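Local coordinates for DNA repair and recombination protein radB (Thermococcus kodakarensis, PDB 2CVH) that is thought to act in DNA repair and homologous recombination, binding DNA and hydrolysing ATP only very weakly, without promoting strand exchange, at residues K46-V51 and F106-V111; G20-V25 and Y174-I179; A66-L71 and T212-E217. One frame throughout, in Å; residues are numbered along the deposited sequence.

Interaction 1 (K46-V51 and F106-V111)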
loop_
_atom_site.group_PDB
_atom_site.type_symbol
_atom_site.label_atom_id
_atom_site.label_comp_id
_atom_site.label_asym_id
_atom_site.label_seq_id
_atom_site.Cartn_x
_atom_site.Cartn_y
_atom_site.Cartn_z
ATOM N N LYS A 46 6.757 14.878 0.650
ATOM C CA LYS A 46 6.262 15.292 1.949
ATOM C C LYS A 46 6.291 14.110 2.880
ATOM O O LYS A 46 6.765 13.038 2.513
ATOM C CB LYS A 46 4.845 15.851 1.820
ATOM C CG LYS A 46 4.731 16.858 0.689
ATOM C CD LYS A 46 3.302 17.274 0.438
ATOM C CE LYS A 46 3.190 17.920 -0.932
ATOM N NZ LYS A 46 3.696 17.022 -2.022
ATOM N N LYS A 47 5.797 14.295 4.094
ATOM C CA LYS A 47 5.809 13.211 5.058
ATOM C C LYS A 47 4.930 12.031 4.663
ATOM O O LYS A 47 3.932 12.173 3.949
ATOM C CB LYS A 47 5.444 13.724 6.452
ATOM C CG LYS A 47 6.459 14.709 7.039
ATOM C CD LYS A 47 5.866 15.417 8.258
ATOM C CE LYS A 47 6.919 16.158 9.081
ATOM N NZ LYS A 47 6.627 16.037 10.547
ATOM N N VAL A 48 5.321 10.861 5.141
ATOM C CA VAL A 48 4.608 9.645 4.867
ATOM C C VAL A 48 4.476 8.953 6.191
ATOM O O VAL A 48 5.496 8.707 6.850
ATOM C CB VAL A 48 5.435 8.711 3.965
ATOM C CG1 VAL A 48 4.733 7.363 3.788
ATOM C CG2 VAL A 48 5.678 9.348 2.647
ATOM N N ALA A 49 3.236 8.670 6.600
ATOM C CA ALA A 49 2.991 7.949 7.849
ATOM C C ALA A 49 3.060 6.505 7.392
ATOM O O ALA A 49 2.292 6.100 6.528
ATOM C CB ALA A 49 1.597 8.268 8.410
ATOM N N TYR A 50 3.960 5.725 7.964
ATOM C CA TYR A 50 4.120 4.360 7.538
ATOM C C TYR A 50 3.951 3.423 8.720
ATOM O O TYR A 50 4.778 3.374 9.619
ATOM C CB TYR A 50 5.500 4.219 6.864
ATOM C CG TYR A 50 5.650 3.025 5.941
ATOM C CD1 TYR A 50 5.585 1.710 6.447
ATOM C CD2 TYR A 50 5.874 3.202 4.567
ATOM C CE1 TYR A 50 5.733 0.593 5.606
ATOM C CE2 TYR A 50 6.030 2.094 3.715
ATOM C CZ TYR A 50 5.952 0.790 4.243
ATOM O OH TYR A 50 6.056 -0.315 3.412
ATOM N N VAL A 51 2.823 2.728 8.751
ATOM C CA VAL A 51 2.529 1.785 9.824
ATOM C C VAL A 51 3.055 0.445 9.347
ATOM O O VAL A 51 2.460 -0.201 8.477
ATOM C CB VAL A 51 1.013 1.718 10.111
ATOM C CG1 VAL A 51 0.739 0.747 11.237
ATOM C CG2 VAL A 51 0.489 3.120 10.467
ATOM N N PHE A 106 1.738 15.815 5.637
ATOM C CA PHE A 106 1.761 14.474 5.064
ATOM C C PHE A 106 1.189 14.396 3.643
ATOM O O PHE A 106 0.189 15.062 3.315
ATOM C CB PHE A 106 0.993 13.524 5.977
ATOM C CG PHE A 106 1.703 13.220 7.238
ATOM C CD1 PHE A 106 1.928 14.220 8.181
ATOM C CD2 PHE A 106 2.171 11.942 7.488
ATOM C CE1 PHE A 106 2.611 13.950 9.375
ATOM C CE2 PHE A 106 2.854 11.654 8.670
ATOM C CZ PHE A 106 3.078 12.663 9.621
ATOM N N ALA A 107 1.830 13.579 2.805
ATOM C CA ALA A 107 1.371 13.377 1.432
ATOM C C ALA A 107 0.767 11.993 1.265
ATOM O O ALA A 107 -0.086 11.797 0.400
ATOM C CB ALA A 107 2.506 13.553 0.440
ATOM N N LEU A 108 1.072 11.096 2.197
ATOM C CA LEU A 108 0.634 9.713 2.089
ATOM C C LEU A 108 0.675 8.959 3.400
ATOM O O LEU A 108 1.483 9.261 4.276
ATOM C CB LEU A 108 1.605 8.997 1.119
ATOM C CG LEU A 108 1.448 7.536 0.676
ATOM C CD1 LEU A 108 0.267 7.470 -0.298
ATOM C CD2 LEU A 108 2.741 7.035 -0.007
ATOM N N VAL A 109 -0.182 7.944 3.504
ATOM C CA VAL A 109 -0.232 7.055 4.667
ATOM C C VAL A 109 -0.077 5.663 4.041
ATOM O O VAL A 109 -0.623 5.408 2.968
ATOM C CB VAL A 109 -1.614 7.120 5.438
ATOM C CG1 VAL A 109 -1.630 6.133 6.594
ATOM C CG2 VAL A 109 -1.884 8.534 5.962
ATOM N N VAL A 110 0.672 4.783 4.693
ATOM C CA VAL A 110 0.877 3.425 4.210
ATOM C C VAL A 110 0.718 2.532 5.406
ATOM O O VAL A 110 1.275 2.819 6.464
ATOM C CB VAL A 110 2.317 3.184 3.632
ATOM C CG1 VAL A 110 2.450 1.731 3.191
ATOM C CG2 VAL A 110 2.623 4.153 2.466
ATOM N N VAL A 111 -0.115 1.506 5.284
ATOM C CA VAL A 111 -0.279 0.562 6.382
ATOM C C VAL A 111 0.218 -0.753 5.814
ATOM O O VAL A 111 -0.075 -1.080 4.666
ATOM C CB VAL A 111 -1.743 0.458 6.879
ATOM C CG1 VAL A 111 -1.803 -0.471 8.091
ATOM C CG2 VAL A 111 -2.273 1.848 7.263
#
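K47 and F106 begin a parallel pairing of strands 47-52 and 106-112 that runs on through A49, Y50 and V51 opposite V109, V110 and V111. Four backbone hydrogen bonds hold it. A107 N donates to K47 O at 2.8 Å; further on A49 N reaches L108 O at 3.0 Å, V110 N reaches A49 O, and V51 N reaches V110 O. CA-H groups add to several of the same carbonyls, the closest being V48 CA to L108 O at 3.2 Å. The register slips by one residue at A107, a beta bulge, so K47 faces F106 but V48 faces L108.

Two CH-pi contacts accompany the bonds. K47 CB sits over the middle of the F106 ring, 3.7 Å from its centroid, while the edge of that ring points at A49 N and A49 CB touches F106 CE2 at 3.6 Å. On the other face of the sheet V110 CG1 lies over the Y50 ring nearer its rim, 3.9 Å from the centroid; its position anti to the backbone N of V110 (chi1 178°) is what lays it there. Other contacts are aliphatic, among them K46 CB against A107 CB at 3.6 Å and V48 CG1 against V110 CG2.

Helix 90-101 packs on the face carrying A49 and V51, and helix 33-44 on that of L108, Y50 and V110. Strand 80-83 adjoins 47-52 beyond this pair, and Y50 touches T34 of the predicted ATP site; strand 106-112 runs to D112, consistent with a Walker B strand.

Interaction 2 (G20-V25 and Y174-I179); sequences GVLTQV and YRCKDI
D178 O is met from strand 22-26 by two neighbouring groups: Q24 N donates a hydrogen bond of 2.8 Å, and T23 CA makes a CA-H...O contact at 3.1 Å. Just before it, D178 N gives only a weak bond to L22 O. The parallel bridges T23-D178 and Q24-I179 thus open the pairing, while the chain ahead of D178 is joined partly through water: water 1 accepts from L22 N and donates to R175 O at 2.7 Å.

T23 and D178 lie side by side on one face. T23 OG1 packs 3.4 Å from D178 CB, and water 2 donates both to this hydroxyl, at 2.6 Å, and to D178 OD2. Replacing T23 by an alanine would probably deprive that water of one acceptor and open a gap beside D178 CB, where the hydroxyl and CG2 now lie. V21 CG2 approaches the same carboxylate oxygen, which also forms a salt bridge with R199, probably offsetting its charge.

On the opposite face Q24 stretches out, with CG anti to its N (chi1 167°), so that NE2 ends beside CG2 and CD1 of I179, 3.5 Å from CG2. C176 SG settles between L22 CB and Q24 CB. The T23/D178 face is thus polar and water-bridged, whereas on the other an amide, a thiol and aliphatic groups pack without a cross-strand side-chain hydrogen bond; the few direct bonds fit the start of a strand pair in the RecA-like sheet.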
loop_
_atom_site.group_PDB
_atom_site.type_symbol
_atom_site.label_atom_id
_atom_site.label_comp_id
_atom_site.label_asym_id
_atom_site.label_seq_id
_atom_site.Cartn_x
_atom_site.Cartn_y
_atom_site.Cartn_z
ATOM N N GLY A 20 -7.943 10.672 -0.821
ATOM C CA GLY A 20 -9.234 10.508 -0.198
ATOM C C GLY A 20 -9.862 9.156 -0.344
ATOM O O GLY A 20 -11.063 9.024 -0.103
ATOM N N VAL A 21 -9.089 8.162 -0.779
ATOM C CA VAL A 21 -9.609 6.797 -0.920
ATOM C C VAL A 21 -8.561 5.789 -0.474
ATOM O O VAL A 21 -7.379 6.141 -0.295
ATOM C CB VAL A 21 -10.070 6.456 -2.380
ATOM C CG1 VAL A 21 -11.167 7.435 -2.840
ATOM C CG2 VAL A 21 -8.915 6.476 -3.328
ATOM N N LEU A 22 -9.023 4.583 -0.152
ATOM C CA LEU A 22 -8.128 3.523 0.252
ATOM C C LEU A 22 -7.871 2.652 -0.969
ATOM O O LEU A 22 -8.812 2.192 -1.618
ATOM C CB LEU A 22 -8.716 2.652 1.346
ATOM C CG LEU A 22 -9.096 3.215 2.717
ATOM C CD1 LEU A 22 -8.963 2.098 3.736
ATOM C CD2 LEU A 22 -8.224 4.364 3.126
ATOM N N THR A 23 -6.607 2.560 -1.365
ATOM C CA THR A 23 -6.220 1.713 -2.473
ATOM C C THR A 23 -5.526 0.521 -1.831
ATOM O O THR A 23 -4.633 0.694 -1.002
ATOM C CB THR A 23 -5.234 2.399 -3.435
ATOM O OG1 THR A 23 -5.843 3.563 -4.019
ATOM C CG2 THR A 23 -4.832 1.423 -4.572
ATOM N N GLN A 24 -6.044 -0.679 -2.068
ATOM C CA GLN A 24 -5.391 -1.875 -1.551
ATOM C C GLN A 24 -4.379 -2.283 -2.622
ATOM O O GLN A 24 -4.634 -2.137 -3.827
ATOM C CB GLN A 24 -6.387 -3.023 -1.345
ATOM C CG GLN A 24 -5.703 -4.367 -1.106
ATOM C CD GLN A 24 -6.650 -5.540 -0.921
ATOM O OE1 GLN A 24 -6.383 -6.438 -0.131
ATOM N NE2 GLN A 24 -7.745 -5.540 -1.637
ATOM N N VAL A 25 -3.191 -2.670 -2.194
ATOM C CA VAL A 25 -2.175 -3.142 -3.126
ATOM C C VAL A 25 -1.797 -4.444 -2.488
ATOM O O VAL A 25 -1.329 -4.456 -1.370
ATOM C CB VAL A 25 -0.932 -2.226 -3.240
ATOM C CG1 VAL A 25 0.079 -2.851 -4.214
ATOM C CG2 VAL A 25 -1.327 -0.866 -3.767
ATOM N N TYR A 174 -14.878 -3.567 -0.313
ATOM C CA TYR A 174 -15.376 -2.294 -0.833
ATOM C C TYR A 174 -14.943 -1.101 0.016
ATOM O O TYR A 174 -15.238 0.053 -0.319
ATOM C CB TYR A 174 -16.897 -2.329 -1.045
ATOM C CG TYR A 174 -17.321 -3.192 -2.223
ATOM C CD1 TYR A 174 -17.794 -4.492 -2.027
ATOM C CD2 TYR A 174 -17.205 -2.726 -3.537
ATOM C CE1 TYR A 174 -18.136 -5.309 -3.113
ATOM C CE2 TYR A 174 -17.539 -3.527 -4.621
ATOM C CZ TYR A 174 -18.004 -4.818 -4.400
ATOM O OH TYR A 174 -18.342 -5.621 -5.456
ATOM N N ARG A 175 -14.247 -1.389 1.117
ATOM C CA ARG A 175 -13.707 -0.351 1.990
ATOM C C ARG A 175 -12.621 0.336 1.158
ATOM O O ARG A 175 -12.341 1.530 1.327
ATOM C CB ARG A 175 -13.069 -0.971 3.234
ATOM C CG ARG A 175 -13.626 -0.460 4.546
ATOM C CD ARG A 175 -15.006 -1.024 4.823
ATOM N NE ARG A 175 -15.577 -0.536 6.080
ATOM C CZ ARG A 175 -16.224 -1.306 6.953
ATOM N NH1 ARG A 175 -16.378 -2.605 6.710
ATOM N NH2 ARG A 175 -16.737 -0.774 8.057
ATOM N N CYS A 176 -12.012 -0.444 0.267
ATOM C CA CYS A 176 -10.968 0.035 -0.619
ATOM C C CYS A 176 -11.582 0.213 -1.988
ATOM O O CYS A 176 -12.020 -0.745 -2.614
ATOM C CB CYS A 176 -9.806 -0.958 -0.659
ATOM S SG CYS A 176 -8.967 -1.181 0.953
ATOM N N LYS A 177 -11.697 1.464 -2.406
ATOM C CA LYS A 177 -12.281 1.799 -3.693
ATOM C C LYS A 177 -11.423 1.348 -4.860
ATOM O O LYS A 177 -11.938 1.001 -5.922
ATOM C CB LYS A 177 -12.528 3.307 -3.776
ATOM C CG LYS A 177 -14.001 3.717 -3.614
ATOM C CD LYS A 177 -14.647 3.037 -2.425
ATOM C CE LYS A 177 -16.089 3.420 -2.266
ATOM N NZ LYS A 177 -16.648 2.586 -1.163
ATOM N N ASP A 178 -10.113 1.405 -4.679
ATOM C CA ASP A 178 -9.183 0.999 -5.718
ATOM C C ASP A 178 -8.415 -0.216 -5.214
ATOM O O ASP A 178 -8.074 -0.298 -4.026
ATOM C CB ASP A 178 -8.222 2.139 -6.055
ATOM C CG ASP A 178 -8.930 3.373 -6.561
ATOM O OD1 ASP A 178 -10.129 3.263 -6.880
ATOM O OD2 ASP A 178 -8.283 4.444 -6.649
ATOM N N ILE A 179 -8.185 -1.179 -6.103
ATOM C CA ILE A 179 -7.488 -2.398 -5.736
ATOM C C ILE A 179 -6.543 -2.795 -6.857
ATOM O O ILE A 179 -6.949 -2.902 -8.024
ATOM C CB ILE A 179 -8.476 -3.572 -5.464
ATOM C CG1 ILE A 179 -9.486 -3.183 -4.371
ATOM C CG2 ILE A 179 -7.713 -4.830 -5.043
ATOM C CD1 ILE A 179 -10.276 -4.351 -3.796
HETATM O O HOH W 1 -11.967 3.816 0.026
HETATM O O HOH W 2 -5.606 4.882 -6.259
#

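Interaction 3 (A66-L71 and T212-E217); sequences AETRGL and TERGIE
R214 and R69 cross each other with guanidinium planes only 18° apart, yet the bond between them runs from side chain to backbone. R69 NH1 donates to R214 O at 2.7 Å, coming in 42° above the carbonyl plane rather than on a lone pair. A bend at chi3 (82°) swings the R69 head back to this carbonyl. Beyond it, water 3 lies 2.6 Å from I216 O and takes a weak bond from R69 NH2, extending the link into strand 215-218.

R214 has the most surface buried. Its CG lies against T68 CG2 at 3.3 Å, a close approach, and its NE makes a weak bond to T68 O at 3.4 Å. R214 NH2 passes by R69 CG, while NH1 forms a salt bridge with E217 OE2, met from above the carboxylate plane. R69 NH1 and R214 NE, both probably charged, stand 4.6 Å apart, and the E217 carboxylate is likely to ease this proximity. The other oxygen, E217 OE1, accepts from T212 OG1 on its anti lone pair; T212 OG1 itself accepts from R214 N, an ST turn at the head of the type I turn from T212 to G215.

T68 completes the trio with its methyl turned to R214, and its hydroxyl bonds back to Q64 O of helix 59-67. It stands where that helix ends in a Schellman motif, G70 being the C' residue.

The contact ties this helix end to the turn between the last two strands, at the surface. R61 of the same helix also bonds to T212 O. Helix 33-44 lies alongside, with Q39 and L43 touching R69 and T35 touching I216, which also contacts the predicted ATP site at G32.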
loop_
_atom_site.group_PDB
_atom_site.type_symbol
_atom_site.label_atom_id
_atom_site.label_comp_id
_atom_site.label_asym_id
_atom_site.label_seq_id
_atom_site.Cartn_x
_atom_site.Cartn_y
_atom_site.Cartn_z
ATOM N N ALA A 66 16.494 6.475 -3.105
ATOM C CA ALA A 66 16.664 7.943 -3.094
ATOM C C ALA A 66 17.929 8.363 -3.863
ATOM O O ALA A 66 17.869 9.181 -4.771
ATOM C CB ALA A 66 16.723 8.461 -1.651
ATOM N N GLU A 67 19.057 7.743 -3.526
ATOM C CA GLU A 67 20.331 8.049 -4.158
ATOM C C GLU A 67 20.323 7.816 -5.646
ATOM O O GLU A 67 20.666 8.722 -6.404
ATOM C CB GLU A 67 21.450 7.202 -3.560
ATOM C CG GLU A 67 21.937 7.659 -2.228
ATOM C CD GLU A 67 22.890 6.678 -1.624
ATOM O OE1 GLU A 67 23.737 7.100 -0.819
ATOM O OE2 GLU A 67 22.792 5.474 -1.935
ATOM N N THR A 68 19.926 6.605 -6.054
ATOM C CA THR A 68 19.900 6.222 -7.463
ATOM C C THR A 68 19.046 7.127 -8.337
ATOM O O THR A 68 19.073 7.018 -9.563
ATOM C CB THR A 68 19.442 4.776 -7.675
ATOM O OG1 THR A 68 20.000 3.930 -6.665
ATOM C CG2 THR A 68 19.970 4.290 -8.995
ATOM N N ARG A 69 18.288 8.015 -7.711
ATOM C CA ARG A 69 17.448 8.948 -8.443
ATOM C C ARG A 69 17.923 10.374 -8.094
ATOM O O ARG A 69 17.226 11.365 -8.339
ATOM C CB ARG A 69 15.975 8.673 -8.065
ATOM C CG ARG A 69 15.605 7.172 -8.280
ATOM C CD ARG A 69 14.306 6.706 -7.598
ATOM N NE ARG A 69 13.141 7.043 -8.400
ATOM C CZ ARG A 69 12.535 6.209 -9.235
ATOM N NH1 ARG A 69 12.958 4.960 -9.362
ATOM N NH2 ARG A 69 11.587 6.673 -10.047
ATOM N N GLY A 70 19.152 10.448 -7.570
ATOM C CA GLY A 70 19.782 11.694 -7.149
ATOM C C GLY A 70 18.976 12.542 -6.182
ATOM O O GLY A 70 19.008 13.765 -6.294
ATOM N N LEU A 71 18.373 11.917 -5.164
ATOM C CA LEU A 71 17.500 12.608 -4.197
ATOM C C LEU A 71 17.875 13.030 -2.765
ATOM O O LEU A 71 17.033 13.629 -2.085
ATOM C CB LEU A 71 16.176 11.850 -4.093
ATOM C CG LEU A 71 15.129 12.154 -5.148
ATOM C CD1 LEU A 71 13.913 11.317 -4.858
ATOM C CD2 LEU A 71 14.776 13.629 -5.113
ATOM N N THR A 212 14.041 -2.923 -9.693
ATOM C CA THR A 212 15.459 -2.690 -9.921
ATOM C C THR A 212 16.087 -2.024 -8.694
ATOM O O THR A 212 15.442 -1.872 -7.660
ATOM C CB THR A 212 15.693 -1.760 -11.101
ATOM O OG1 THR A 212 15.274 -0.430 -10.750
ATOM C CG2 THR A 212 14.937 -2.245 -12.321
ATOM N N GLU A 213 17.347 -1.627 -8.822
ATOM C CA GLU A 213 18.049 -0.964 -7.738
ATOM C C GLU A 213 17.420 0.394 -7.478
ATOM O O GLU A 213 17.479 0.888 -6.354
ATOM C CB GLU A 213 19.527 -0.791 -8.083
ATOM C CG GLU A 213 20.365 -2.022 -7.803
ATOM C CD GLU A 213 20.371 -3.036 -8.942
ATOM O OE1 GLU A 213 21.481 -3.370 -9.410
ATOM O OE2 GLU A 213 19.287 -3.504 -9.370
ATOM N N ARG A 214 16.792 0.975 -8.507
ATOM C CA ARG A 214 16.155 2.283 -8.383
ATOM C C ARG A 214 14.747 2.224 -7.802
ATOM O O ARG A 214 14.095 3.261 -7.674
ATOM C CB ARG A 214 16.071 2.985 -9.729
ATOM C CG ARG A 214 17.340 2.958 -10.520
ATOM C CD ARG A 214 17.211 3.778 -11.799
ATOM N NE ARG A 214 16.972 5.193 -11.518
ATOM C CZ ARG A 214 16.327 6.015 -12.337
ATOM N NH1 ARG A 214 15.862 5.563 -13.493
ATOM N NH2 ARG A 214 16.112 7.279 -11.986
ATOM N N GLY A 215 14.276 1.029 -7.458
ATOM C CA GLY A 215 12.933 0.878 -6.920
ATOM C C GLY A 215 12.082 0.073 -7.893
ATOM O O GLY A 215 12.222 -1.148 -8.010
ATOM N N ILE A 216 11.249 0.764 -8.650
ATOM C CA ILE A 216 10.376 0.125 -9.619
ATOM C C ILE A 216 10.459 0.934 -10.881
ATOM O O ILE A 216 10.415 2.159 -10.858
ATOM C CB ILE A 216 8.926 0.034 -9.093
ATOM C CG1 ILE A 216 8.778 -1.252 -8.263
ATOM C CG2 ILE A 216 7.928 0.072 -10.246
ATOM C CD1 ILE A 216 7.501 -1.331 -7.471
ATOM N N GLU A 217 10.663 0.243 -11.989
ATOM C CA GLU A 217 10.801 0.920 -13.269
ATOM C C GLU A 217 9.917 0.335 -14.350
ATOM O O GLU A 217 9.368 -0.751 -14.202
ATOM C CB GLU A 217 12.274 0.871 -13.734
ATOM C CG GLU A 217 13.210 1.591 -12.779
ATOM C CD GLU A 217 14.618 1.717 -13.310
ATOM O OE1 GLU A 217 15.484 0.971 -12.845
ATOM O OE2 GLU A 217 14.871 2.578 -14.172
HETATM O O HOH W 3 10.408 4.403 -12.196
#

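In the fold
All three contacts reach one mixed sheet of the RecA-like fold. Interactions 1 and 2, their centres about 15 Å apart, each pair parallel strands, and strand 149-153 stands between the two pairs. Interaction 3 lies at the turn into the edge strand of the sheet, its centre about 19 Å from that of interaction 1 and about 26 Å from that of interaction 2. Along the chain the order is 20-25, 46-51, 66-71, 106-111, 174-179, 212-217: interaction 1 closes within the span of interaction 2, while interaction 3 crosses both. From two places on the sheet, Y50 of interaction 1 and I216 of interaction 3 come near T34 and G32 of the predicted ATP site.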